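Side-chain contacts in LYND (Lyngbya aestuarii, PDB 4V1T), which probably catalyses the ATP-dependent cyclodehydration of peptide side chains to azoline heterocycles, as a member of the YcaO cyclodehydratase family: residues V127-T132 against T252-L257; A477-P482 against P770-F775; N536-A541 against D719-D724. One frame throughout, in Å; residues are numbered along the deposited sequence.

Interaction 1: V127-T132 against T252-L257; sequences VAALTT and TLQTGL
Leu-257 lays its two methyls against Ala-129 and Leu-130 of the facing helix: CD1 lies 3.8 Å from Ala-129 CB, and CD2 is 4.1 Å from Leu-130 CB. Its first torsion, -64°, sets CG anti to the carbonyl carbon and sends the branch toward helix 124-135. Leu-130 answers from that side. With CG anti to the backbone N (chi1 179°), its CD1 comes to 3.3 Å from Leu-257 O, a tight methyl-to-carbonyl contact. The axes of the two short segments pass 10.1 Å apart at a crossing angle of -49°, and small Ala-129 meets both Leu-257 and Gln-254. The bent chain of Gln-254 brings NE2 to 3.7 Å from Ala-129 CB. One water bridges the helices here, accepting from Gln-254 NE2 at 3.0 Å and donating to Ala-129 O at 2.9 Å. Behind the contact Leu-130 rests on Leu-116 and Leu-157 of the sheet, while Gln-254 packs on Gln-258 of the second subunit. The chemistry is thus divided: leucine and alanine packing joins the helices on the sheet side, and a water-mediated amide-to-carbonyl link completes the junction beside it.

Interaction 2: A477-P482 against P770-F775; sequences AHDWIP and PTPMPF
The chain's C-terminal tail carries alternating prolines at Pro-770, Pro-772 and Pro-774, consistent with the PxPxP motif of YcaO cyclodehydratases, and it runs, extended from Thr-771 to Met-773, past the loop between helix 467-473 and strand 491-498. Two neighbouring side chains of that loop, His-478 and Asp-479, meet it. Asp-479 crosses the ring of Pro-772 at about a right angle, its OD2 lying 3.4 Å from Pro-772 CB and 3.8 Å from Pro-772 CG. OD2 is also hydrogen-bonded to Ser-742 OG in the same chain; the proline meets an oxygen whose position Ser-742 helps to fix. OD1 takes a weak bond from His-478 ND1, 3.1 Å long and bent to 127°, which helps relate the two side chains. The imidazole offers its edge to the tail: Met-773 O lies in the ring plane, 3.8 Å from His-478 NE2 and 3.9 Å from His-478 CE1. That separation is too long for a hydrogen bond, and NE2, although buried by the contact, has no polar partner in the model. A chi1 of 59° places CG of His-478 between its backbone N and carbonyl carbon, which brings the ring edge to Met-773 O. Trp-741 stacks on the ring. The buried side chain of Met-773 is about 9 Å from a bound magnesium ion. In the fold, Met-773 and Pro-774 lie on Trp-559 of helix 538-561, whose indole NE1 also bonds Thr-771 O, while Met-773 and Phe-775 pack on strand 621-626. The tail therefore runs between these core elements and the loop that follows helix 467-473.

Interaction 3: N536-A541 against D719-D724; sequences NTLEEA and DQTRPD
An Asx turn, formed as the chain leaves strand 716-719, meets the first turn of helix 538-561, whose leading end borders the ADP pocket. The touching groups are Leu-538 and the carboxylate of Asp-719, which cross at about a right angle. Leu-538 CD2 lies 3.4 Å from Asp-719 OD1 and 4.0 Å from Asp-719 OD2, and the methyl sits over one face of the carboxylate; Thr-721 OG1 is farther from it. OD1 is gripped twice within its own turn. Thr-721 N donates at 3.0 Å to Asp-719 OD1 from the other face, well off the plane, and Thr-721 OG1 donates to the syn lone pair of the same oxygen over a short 2.5 Å. With CG anti to the backbone N (chi1 -177°), Asp-719 directs its carboxylate at Thr-721, two residues on. Thr-721 OG1 has a second partner in Val-729 N, which ties the turn to strand 728-733. On the helix side, Thr-537 is the N-cap, its OG1 accepting from Glu-540 N at 3.0 Å. Glu-540 OE2 in turn receives Asn-536 N at 3.1 Å and Asn-536 ND2 at 2.9 Å. The ND2 bond, with Thr-351 OG1 on Asn-536 OD1, helps set the amide, whose ND2 also makes a weak hydrogen bond to ADP N1. With an alanine in place of Asp-719, Thr-721 N and OG1 would probably be left without their shared acceptor, the turn set freer to move, and a gap opened beside Leu-538 CD2. Chemically, a methyl rests on a carboxylate already occupied by its own turn: the polar groups find partners in their own segments or in neighbouring parts of the fold, and what passes between Leu-538 and Asp-719 is van der Waals contact.

Along the chain, interaction 1 closes before the other two open, and interaction 3 falls in sequence between the two segments of interaction 2. Interaction 1 stands apart, its centre about 45 Å from that of interaction 3 and about 56 Å from that of interaction 2, which lies on the opposite side of the chain's centre; it packs helices beside the mixed sheet, near the second subunit. Interactions 2 and 3, centres about 30 Å apart, share helix 538-561: its first turn belongs to interaction 3, and Trp-559 near its far end receives the C-terminal tail of interaction 2. One helix thus spans from the border of the ADP pocket to the tail, while interaction 1 belongs to a separate part of the molecule.

Interaction 1: V127-T132 against T252-L257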
ATOM      1  N   VAL B 127     -27.305  14.054  21.830  1.00 43.96           N
ATOM      2  CA  VAL B 127     -28.338  13.244  21.205  1.00 44.03           C
ATOM      3  C   VAL B 127     -29.274  14.138  20.395  1.00 48.70           C
ATOM      4  O   VAL B 127     -29.728  13.775  19.309  1.00 51.12           O
ATOM      5  CB  VAL B 127     -29.145  12.446  22.251  1.00 47.19           C
ATOM      6  CG1 VAL B 127     -30.306  11.714  21.595  1.00 55.53           C
ATOM      7  CG2 VAL B 127     -28.241  11.457  22.974  1.00 54.54           C
ATOM      8  N   ALA B 128     -29.550  15.314  20.930  1.00 49.97           N
ATOM      9  CA  ALA B 128     -30.440  16.269  20.281  1.00 45.47           C
ATOM     10  C   ALA B 128     -29.809  16.854  19.018  1.00 46.59           C
ATOM     11  O   ALA B 128     -30.499  17.115  18.042  1.00 59.83           O
ATOM     12  CB  ALA B 128     -30.809  17.382  21.251  1.00 56.55           C
ATOM     13  N   ALA B 129     -28.495  17.044  19.037  1.00 48.15           N
ATOM     14  CA  ALA B 129     -27.778  17.581  17.885  1.00 49.78           C
ATOM     15  C   ALA B 129     -27.815  16.612  16.708  1.00 49.21           C
ATOM     16  O   ALA B 129     -28.039  17.024  15.564  1.00 53.93           O
ATOM     17  CB  ALA B 129     -26.336  17.901  18.251  1.00 51.73           C
ATOM     18  N   LEU B 130     -27.581  15.332  16.985  1.00 43.06           N
ATOM     19  CA  LEU B 130     -27.649  14.315  15.946  1.00 45.07           C
ATOM     20  C   LEU B 130     -29.058  14.252  15.384  1.00 35.98           C
ATOM     21  O   LEU B 130     -29.234  14.073  14.192  1.00 39.74           O
ATOM     22  CB  LEU B 130     -27.232  12.941  16.476  1.00 39.64           C
ATOM     23  CG  LEU B 130     -27.285  11.787  15.461  1.00 34.30           C
ATOM     24  CD1 LEU B 130     -26.437  12.097  14.229  1.00 39.78           C
ATOM     25  CD2 LEU B 130     -26.821  10.490  16.089  1.00 48.21           C
ATOM     26  N   THR B 131     -30.047  14.401  16.266  1.00 36.48           N
ATOM     27  CA  THR B 131     -31.455  14.399  15.873  1.00 52.88           C
ATOM     28  C   THR B 131     -31.704  15.521  14.876  1.00 54.54           C
ATOM     29  O   THR B 131     -32.345  15.319  13.842  1.00 45.13           O
ATOM     30  CB  THR B 131     -32.391  14.555  17.096  1.00 51.59           C
ATOM     31  OG1 THR B 131     -32.235  13.431  17.974  1.00 63.80           O
ATOM     32  CG2 THR B 131     -33.853  14.668  16.669  1.00 48.38           C
ATOM     33  N   THR B 132     -31.179  16.698  15.188  1.00 59.21           N
ATOM     34  CA  THR B 132     -31.286  17.845  14.304  1.00 48.44           C
ATOM     35  C   THR B 132     -30.573  17.584  12.979  1.00 47.16           C
ATOM     36  O   THR B 132     -31.098  17.874  11.899  1.00 43.33           O
ATOM     37  CB  THR B 132     -30.706  19.103  14.977  1.00 49.78           C
ATOM     38  OG1 THR B 132     -31.410  19.332  16.195  1.00 56.43           O
ATOM     39  CG2 THR B 132     -30.849  20.339  14.081  1.00 46.46           C
ATOM     40  N   THR B 252     -15.297  19.254  16.131  1.00 45.50           N
ATOM     41  CA  THR B 252     -15.039  17.824  15.957  1.00 41.56           C
ATOM     42  C   THR B 252     -16.281  16.995  16.307  1.00 45.45           C
ATOM     43  O   THR B 252     -16.567  15.972  15.667  1.00 42.01           O
ATOM     44  CB  THR B 252     -13.849  17.336  16.802  1.00 44.52           C
ATOM     45  OG1 THR B 252     -14.117  17.545  18.197  1.00 47.95           O
ATOM     46  CG2 THR B 252     -12.568  18.077  16.399  1.00 49.96           C
ATOM     47  N   LEU B 253     -17.016  17.433  17.325  1.00 48.15           N
ATOM     48  CA  LEU B 253     -18.268  16.767  17.686  1.00 46.43           C
ATOM     49  C   LEU B 253     -19.244  16.820  16.514  1.00 41.59           C
ATOM     50  O   LEU B 253     -19.771  15.800  16.087  1.00 40.22           O
ATOM     51  CB  LEU B 253     -18.896  17.418  18.916  1.00 52.44           C
ATOM     52  CG  LEU B 253     -20.268  16.878  19.339  1.00 55.17           C
ATOM     53  CD1 LEU B 253     -20.186  15.399  19.684  1.00 54.01           C
ATOM     54  CD2 LEU B 253     -20.822  17.674  20.521  1.00 58.56           C
ATOM     55  N   GLN B 254     -19.481  18.019  16.011  1.00 48.40           N
ATOM     56  CA  GLN B 254     -20.415  18.230  14.915  1.00 46.06           C
ATOM     57  C   GLN B 254     -19.940  17.545  13.631  1.00 40.94           C
ATOM     58  O   GLN B 254     -20.750  17.045  12.865  1.00 43.54           O
ATOM     59  CB  GLN B 254     -20.627  19.730  14.675  1.00 50.81           C
ATOM     60  CG  GLN B 254     -21.714  20.354  15.531  1.00 53.38           C
ATOM     61  CD  GLN B 254     -23.114  19.928  15.113  1.00 56.19           C
ATOM     62  OE1 GLN B 254     -23.413  19.818  13.916  1.00 51.25           O
ATOM     63  NE2 GLN B 254     -23.975  19.681  16.089  1.00 71.74           N
ATOM     64  N   THR B 255     -18.631  17.504  13.417  1.00 52.04           N
ATOM     65  CA  THR B 255     -18.067  16.776  12.286  1.00 49.68           C
ATOM     66  C   THR B 255     -18.449  15.304  12.360  1.00 46.05           C
ATOM     67  O   THR B 255     -18.788  14.691  11.354  1.00 44.21           O
ATOM     68  CB  THR B 255     -16.528  16.888  12.245  1.00 37.98           C
ATOM     69  OG1 THR B 255     -16.150  18.217  11.874  1.00 44.14           O
ATOM     70  CG2 THR B 255     -15.936  15.911  11.235  1.00 42.70           C
ATOM     71  N   GLY B 256     -18.391  14.740  13.557  1.00 40.20           N
ATOM     72  CA  GLY B 256     -18.720  13.349  13.766  1.00 33.06           C
ATOM     73  C   GLY B 256     -20.207  13.041  13.624  1.00 39.63           C
ATOM     74  O   GLY B 256     -20.582  11.999  13.076  1.00 34.81           O
ATOM     75  N   LEU B 257     -21.053  13.934  14.120  1.00 40.29           N
ATOM     76  CA  LEU B 257     -22.495  13.702  14.093  1.00 42.49           C
ATOM     77  C   LEU B 257     -23.087  13.886  12.688  1.00 40.49           C
ATOM     78  O   LEU B 257     -24.001  13.166  12.288  1.00 42.55           O
ATOM     79  CB  LEU B 257     -23.181  14.638  15.080  1.00 41.97           C
ATOM     80  CG  LEU B 257     -22.815  14.428  16.556  1.00 41.07           C
ATOM     81  CD1 LEU B 257     -23.456  15.502  17.422  1.00 48.50           C
ATOM     82  CD2 LEU B 257     -23.202  13.045  17.043  1.00 50.78           C
TER
HETATM   83  O   HOH W   1     -26.627  19.384  14.784  1.00 42.16           O

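Interaction 2: A477-P482 against P770-F775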
ATOM      1  N   ALA B 477      14.754 -14.361  31.155  1.00 56.74           N
ATOM      2  CA  ALA B 477      13.396 -14.695  31.566  1.00 60.32           C
ATOM      3  C   ALA B 477      12.905 -16.047  31.049  1.00 61.27           C
ATOM      4  O   ALA B 477      12.177 -16.753  31.746  1.00 62.11           O
ATOM      5  CB  ALA B 477      12.439 -13.595  31.126  1.00 61.36           C
ATOM      6  N   HIS B 478      13.294 -16.414  29.836  1.00 65.18           N
ATOM      7  CA  HIS B 478      12.756 -17.633  29.225  1.00 63.05           C
ATOM      8  C   HIS B 478      13.392 -18.916  29.764  1.00 55.22           C
ATOM      9  O   HIS B 478      13.014 -20.001  29.340  1.00 56.40           O
ATOM     10  CB  HIS B 478      12.876 -17.575  27.687  1.00 57.24           C
ATOM     11  CG  HIS B 478      14.278 -17.414  27.181  1.00 59.87           C
ATOM     12  ND1 HIS B 478      15.261 -18.361  27.383  1.00 73.83           N
ATOM     13  CD2 HIS B 478      14.854 -16.420  26.464  1.00 62.72           C
ATOM     14  CE1 HIS B 478      16.384 -17.953  26.818  1.00 80.61           C
ATOM     15  NE2 HIS B 478      16.163 -16.779  26.251  1.00 75.08           N
ATOM     16  N   ASP B 479      14.347 -18.786  30.688  1.00 54.11           N
ATOM     17  CA  ASP B 479      14.908 -19.946  31.394  1.00 55.58           C
ATOM     18  C   ASP B 479      14.172 -20.199  32.716  1.00 53.07           C
ATOM     19  O   ASP B 479      14.772 -20.612  33.702  1.00 72.72           O
ATOM     20  CB  ASP B 479      16.407 -19.758  31.654  1.00 56.70           C
ATOM     21  CG  ASP B 479      17.248 -19.921  30.405  1.00 54.32           C
ATOM     22  OD1 ASP B 479      16.710 -20.287  29.347  1.00 63.88           O
ATOM     23  OD2 ASP B 479      18.473 -19.711  30.501  1.00 55.72           O
ATOM     24  N   TRP B 480      12.868 -19.952  32.726  1.00 51.69           N
ATOM     25  CA  TRP B 480      12.065 -20.147  33.915  1.00 55.00           C
ATOM     26  C   TRP B 480      11.799 -21.629  34.106  1.00 53.76           C
ATOM     27  O   TRP B 480      11.338 -22.306  33.188  1.00 54.88           O
ATOM     28  CB  TRP B 480      10.746 -19.394  33.801  1.00 56.88           C
ATOM     29  CG  TRP B 480       9.922 -19.445  35.056  1.00 47.21           C
ATOM     30  CD1 TRP B 480      10.171 -18.786  36.224  1.00 52.24           C
ATOM     31  CD2 TRP B 480       8.711 -20.181  35.258  1.00 44.01           C
ATOM     32  NE1 TRP B 480       9.193 -19.073  37.149  1.00 57.54           N
ATOM     33  CE2 TRP B 480       8.281 -19.925  36.579  1.00 53.79           C
ATOM     34  CE3 TRP B 480       7.944 -21.033  34.449  1.00 47.82           C
ATOM     35  CZ2 TRP B 480       7.121 -20.490  37.113  1.00 50.23           C
ATOM     36  CZ3 TRP B 480       6.788 -21.592  34.982  1.00 50.41           C
ATOM     37  CH2 TRP B 480       6.390 -21.321  36.305  1.00 49.68           C
ATOM     38  N   ILE B 481      12.107 -22.131  35.303  1.00 47.40           N
ATOM     39  CA  ILE B 481      11.882 -23.533  35.625  1.00 44.82           C
ATOM     40  C   ILE B 481      10.547 -23.659  36.333  1.00 41.71           C
ATOM     41  O   ILE B 481      10.399 -23.145  37.433  1.00 42.03           O
ATOM     42  CB  ILE B 481      12.992 -24.101  36.525  1.00 48.40           C
ATOM     43  CG1 ILE B 481      14.372 -23.764  35.941  1.00 54.12           C
ATOM     44  CG2 ILE B 481      12.826 -25.618  36.692  1.00 47.12           C
ATOM     45  CD1 ILE B 481      15.518 -23.997  36.917  1.00 51.31           C
ATOM     46  N   PRO B 482       9.573 -24.354  35.720  1.00 39.09           N
ATOM     47  CA  PRO B 482       8.279 -24.433  36.387  1.00 38.57           C
ATOM     48  C   PRO B 482       8.294 -25.379  37.567  1.00 41.19           C
ATOM     49  O   PRO B 482       9.262 -26.114  37.747  1.00 40.59           O
ATOM     50  CB  PRO B 482       7.338 -24.952  35.291  1.00 41.08           C
ATOM     51  CG  PRO B 482       8.203 -25.506  34.216  1.00 41.80           C
ATOM     52  CD  PRO B 482       9.642 -25.240  34.550  1.00 46.56           C
ATOM     53  N   PRO B 770      27.360 -22.223  30.900  1.00 45.62           N
ATOM     54  CA  PRO B 770      26.689 -21.438  31.932  1.00 47.89           C
ATOM     55  C   PRO B 770      26.075 -20.151  31.386  1.00 49.58           C
ATOM     56  O   PRO B 770      25.302 -19.500  32.086  1.00 51.93           O
ATOM     57  CB  PRO B 770      27.817 -21.126  32.921  1.00 47.74           C
ATOM     58  CG  PRO B 770      29.030 -21.092  32.078  1.00 49.81           C
ATOM     59  CD  PRO B 770      28.826 -22.130  31.017  1.00 55.05           C
ATOM     60  N   THR B 771      26.433 -19.784  30.158  1.00 45.39           N
ATOM     61  CA  THR B 771      25.882 -18.601  29.516  1.00 44.94           C
ATOM     62  C   THR B 771      24.606 -18.952  28.753  1.00 42.53           C
ATOM     63  O   THR B 771      24.662 -19.709  27.790  1.00 42.25           O
ATOM     64  CB  THR B 771      26.873 -17.973  28.534  1.00 50.23           C
ATOM     65  OG1 THR B 771      28.074 -17.629  29.228  1.00 51.06           O
ATOM     66  CG2 THR B 771      26.282 -16.704  27.900  1.00 49.35           C
ATOM     67  N   PRO B 772      23.449 -18.408  29.180  1.00 43.70           N
ATOM     68  CA  PRO B 772      22.234 -18.728  28.433  1.00 52.50           C
ATOM     69  C   PRO B 772      22.296 -18.160  27.013  1.00 49.42           C
ATOM     70  O   PRO B 772      22.853 -17.080  26.805  1.00 45.51           O
ATOM     71  CB  PRO B 772      21.116 -18.061  29.250  1.00 46.84           C
ATOM     72  CG  PRO B 772      21.734 -17.732  30.584  1.00 51.68           C
ATOM     73  CD  PRO B 772      23.181 -17.511  30.320  1.00 44.83           C
ATOM     74  N   MET B 773      21.744 -18.888  26.054  1.00 49.41           N
ATOM     75  CA  MET B 773      21.724 -18.416  24.680  1.00 59.36           C
ATOM     76  C   MET B 773      20.885 -17.133  24.637  1.00 53.57           C
ATOM     77  O   MET B 773      19.700 -17.167  24.966  1.00 50.78           O
ATOM     78  CB  MET B 773      21.160 -19.494  23.757  1.00 55.04           C
ATOM     79  CG  MET B 773      21.731 -19.457  22.339  1.00 57.23           C
ATOM     80  SD  MET B 773      21.128 -18.073  21.363  1.00 53.16           S
ATOM     81  CE  MET B 773      19.409 -18.500  21.213  1.00 49.88           C
ATOM     82  N   PRO B 774      21.498 -15.995  24.250  1.00 54.00           N
ATOM     83  CA  PRO B 774      20.880 -14.687  24.525  1.00 65.47           C
ATOM     84  C   PRO B 774      19.602 -14.396  23.738  1.00 65.04           C
ATOM     85  O   PRO B 774      18.687 -13.764  24.258  1.00 78.22           O
ATOM     86  CB  PRO B 774      21.973 -13.683  24.126  1.00 56.64           C
ATOM     87  CG  PRO B 774      23.171 -14.490  23.749  1.00 60.36           C
ATOM     88  CD  PRO B 774      22.698 -15.853  23.411  1.00 64.48           C
ATOM     89  N   PHE B 775      19.554 -14.848  22.495  1.00 64.49           N
ATOM     90  CA  PHE B 775      18.436 -14.548  21.612  1.00 66.10           C
ATOM     91  C   PHE B 775      17.370 -15.635  21.677  1.00 60.28           C
ATOM     92  O   PHE B 775      16.484 -15.690  20.823  1.00 62.66           O
ATOM     93  CB  PHE B 775      18.943 -14.360  20.175  1.00 67.52           C
ATOM     94  CG  PHE B 775      20.015 -13.304  20.045  1.00 50.58           C
ATOM     95  CD1 PHE B 775      19.696 -11.957  20.155  1.00 52.85           C
ATOM     96  CD2 PHE B 775      21.340 -13.657  19.819  1.00 48.09           C
ATOM     97  CE1 PHE B 775      20.676 -10.978  20.037  1.00 49.89           C
ATOM     98  CE2 PHE B 775      22.321 -12.689  19.706  1.00 51.15           C
ATOM     99  CZ  PHE B 775      21.987 -11.347  19.813  1.00 54.73           C
TER

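Interaction 3: N536-A541 against D719-D724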
ATOM      1  N   ASN B 536       0.079 -20.949   4.571  1.00 51.17           N
ATOM      2  CA  ASN B 536      -1.099 -20.851   3.734  1.00 45.22           C
ATOM      3  C   ASN B 536      -1.918 -22.131   3.776  1.00 47.94           C
ATOM      4  O   ASN B 536      -3.106 -22.124   3.463  1.00 51.96           O
ATOM      5  CB  ASN B 536      -0.695 -20.509   2.300  1.00 50.10           C
ATOM      6  CG  ASN B 536      -0.014 -19.156   2.201  1.00 50.72           C
ATOM      7  OD1 ASN B 536      -0.672 -18.123   2.100  1.00 58.06           O
ATOM      8  ND2 ASN B 536       1.315 -19.158   2.238  1.00 49.16           N
ATOM      9  N   THR B 537      -1.267 -23.225   4.160  1.00 44.63           N
ATOM     10  CA  THR B 537      -1.930 -24.503   4.352  1.00 49.46           C
ATOM     11  C   THR B 537      -1.436 -25.123   5.655  1.00 49.45           C
ATOM     12  O   THR B 537      -0.429 -24.692   6.202  1.00 52.81           O
ATOM     13  CB  THR B 537      -1.644 -25.474   3.200  1.00 57.82           C
ATOM     14  OG1 THR B 537      -0.308 -25.976   3.325  1.00 52.78           O
ATOM     15  CG2 THR B 537      -1.799 -24.793   1.843  1.00 61.78           C
ATOM     16  N   LEU B 538      -2.139 -26.141   6.135  1.00 52.00           N
ATOM     17  CA  LEU B 538      -1.733 -26.857   7.337  1.00 51.21           C
ATOM     18  C   LEU B 538      -0.369 -27.491   7.154  1.00 50.74           C
ATOM     19  O   LEU B 538       0.482 -27.402   8.026  1.00 49.95           O
ATOM     20  CB  LEU B 538      -2.747 -27.953   7.702  1.00 48.38           C
ATOM     21  CG  LEU B 538      -3.946 -27.565   8.561  1.00 52.27           C
ATOM     22  CD1 LEU B 538      -4.862 -28.770   8.722  1.00 56.43           C
ATOM     23  CD2 LEU B 538      -3.510 -27.025   9.920  1.00 51.46           C
ATOM     24  N   GLU B 539      -0.172 -28.145   6.014  1.00 60.07           N
ATOM     25  CA  GLU B 539       1.062 -28.904   5.793  1.00 56.33           C
ATOM     26  C   GLU B 539       2.246 -27.960   5.628  1.00 57.97           C
ATOM     27  O   GLU B 539       3.383 -28.323   5.913  1.00 49.38           O
ATOM     28  CB  GLU B 539       0.937 -29.859   4.598  1.00 61.12           C
ATOM     29  CG  GLU B 539      -0.031 -29.443   3.505  1.00 68.33           C
ATOM     30  CD  GLU B 539      -1.481 -29.766   3.824  1.00 56.84           C
ATOM     31  OE1 GLU B 539      -1.766 -30.914   4.199  1.00 52.57           O
ATOM     32  OE2 GLU B 539      -2.334 -28.858   3.706  1.00 58.02           O
ATOM     33  N   GLU B 540       1.970 -26.744   5.171  1.00 53.59           N
ATOM     34  CA  GLU B 540       2.993 -25.712   5.048  1.00 46.58           C
ATOM     35  C   GLU B 540       3.438 -25.269   6.429  1.00 45.65           C
ATOM     36  O   GLU B 540       4.631 -25.113   6.701  1.00 42.42           O
ATOM     37  CB  GLU B 540       2.436 -24.517   4.273  1.00 61.44           C
ATOM     38  CG  GLU B 540       3.458 -23.733   3.475  1.00 74.91           C
ATOM     39  CD  GLU B 540       2.813 -22.609   2.674  1.00 72.42           C
ATOM     40  OE1 GLU B 540       2.277 -22.887   1.578  1.00 64.81           O
ATOM     41  OE2 GLU B 540       2.817 -21.452   3.157  1.00 67.25           O
ATOM     42  N   ALA B 541       2.467 -25.064   7.303  1.00 42.05           N
ATOM     43  CA  ALA B 541       2.741 -24.631   8.661  1.00 47.74           C
ATOM     44  C   ALA B 541       3.445 -25.725   9.470  1.00 46.41           C
ATOM     45  O   ALA B 541       4.345 -25.437  10.262  1.00 45.08           O
ATOM     46  CB  ALA B 541       1.447 -24.212   9.339  1.00 43.41           C
ATOM     47  N   ASP B 719      -3.504 -28.103  15.877  1.00 49.74           N
ATOM     48  CA  ASP B 719      -3.982 -27.072  14.986  1.00 50.44           C
ATOM     49  C   ASP B 719      -4.558 -25.911  15.794  1.00 58.90           C
ATOM     50  O   ASP B 719      -5.581 -26.052  16.454  1.00 64.72           O
ATOM     51  CB  ASP B 719      -5.026 -27.641  14.017  1.00 49.29           C
ATOM     52  CG  ASP B 719      -5.510 -26.603  13.001  1.00 56.82           C
ATOM     53  OD1 ASP B 719      -4.788 -25.601  12.773  1.00 55.02           O
ATOM     54  OD2 ASP B 719      -6.613 -26.785  12.437  1.00 59.78           O
ATOM     55  N   GLN B 720      -3.888 -24.768  15.730  1.00 50.88           N
ATOM     56  CA  GLN B 720      -4.322 -23.568  16.428  1.00 48.89           C
ATOM     57  C   GLN B 720      -5.079 -22.610  15.508  1.00 52.48           C
ATOM     58  O   GLN B 720      -5.368 -21.478  15.889  1.00 56.36           O
ATOM     59  CB  GLN B 720      -3.105 -22.845  17.015  1.00 50.35           C
ATOM     60  CG  GLN B 720      -2.303 -23.664  18.012  1.00 49.48           C
ATOM     61  CD  GLN B 720      -1.082 -22.924  18.513  1.00 50.83           C
ATOM     62  OE1 GLN B 720      -0.444 -22.173  17.769  1.00 47.85           O
ATOM     63  NE2 GLN B 720      -0.742 -23.133  19.785  1.00 41.37           N
ATOM     64  N   THR B 721      -5.392 -23.060  14.296  1.00 46.49           N
ATOM     65  CA  THR B 721      -6.054 -22.206  13.308  1.00 41.32           C
ATOM     66  C   THR B 721      -7.392 -21.690  13.830  1.00 41.08           C
ATOM     67  O   THR B 721      -8.263 -22.469  14.237  1.00 43.19           O
ATOM     68  CB  THR B 721      -6.292 -22.972  12.000  1.00 47.25           C
ATOM     69  OG1 THR B 721      -5.042 -23.459  11.492  1.00 41.92           O
ATOM     70  CG2 THR B 721      -6.948 -22.075  10.957  1.00 44.19           C
ATOM     71  N   ARG B 722      -7.554 -20.372  13.810  1.00 41.87           N
ATOM     72  CA  ARG B 722      -8.806 -19.748  14.222  1.00 48.74           C
ATOM     73  C   ARG B 722      -9.611 -19.419  12.966  1.00 46.98           C
ATOM     74  O   ARG B 722      -9.081 -18.790  12.058  1.00 48.50           O
ATOM     75  CB  ARG B 722      -8.530 -18.487  15.034  1.00 41.61           C
ATOM     76  CG  ARG B 722      -7.480 -18.665  16.127  1.00 42.00           C
ATOM     77  CD  ARG B 722      -8.013 -19.451  17.315  1.00 47.96           C
ATOM     78  NE  ARG B 722      -6.953 -19.806  18.263  1.00 47.30           N
ATOM     79  CZ  ARG B 722      -7.165 -20.234  19.505  1.00 50.05           C
ATOM     80  NH1 ARG B 722      -8.402 -20.361  19.982  1.00 46.65           N
ATOM     81  NH2 ARG B 722      -6.140 -20.533  20.283  1.00 47.26           N
ATOM     82  N   PRO B 723     -10.889 -19.856  12.898  1.00 49.34           N
ATOM     83  CA  PRO B 723     -11.661 -19.662  11.659  1.00 55.41           C
ATOM     84  C   PRO B 723     -11.841 -18.203  11.256  1.00 49.05           C
ATOM     85  O   PRO B 723     -11.957 -17.916  10.070  1.00 53.12           O
ATOM     86  CB  PRO B 723     -13.027 -20.277  11.991  1.00 58.23           C
ATOM     87  CG  PRO B 723     -12.781 -21.185  13.133  1.00 61.46           C
ATOM     88  CD  PRO B 723     -11.673 -20.565  13.919  1.00 50.13           C
ATOM     89  N   ASP B 724     -11.891 -17.304  12.230  1.00 51.53           N
ATOM     90  CA  ASP B 724     -12.014 -15.873  11.961  1.00 50.33           C
ATOM     91  C   ASP B 724     -10.693 -15.265  11.464  1.00 50.21           C
ATOM     92  O   ASP B 724     -10.663 -14.122  11.002  1.00 46.18           O
ATOM     93  CB  ASP B 724     -12.492 -15.133  13.223  1.00 55.19           C
ATOM     94  CG  ASP B 724     -11.557 -15.324  14.409  1.00 44.47           C
ATOM     95  OD1 ASP B 724     -10.942 -16.404  14.513  1.00 42.48           O
ATOM     96  OD2 ASP B 724     -11.449 -14.398  15.236  1.00 48.99           O
TER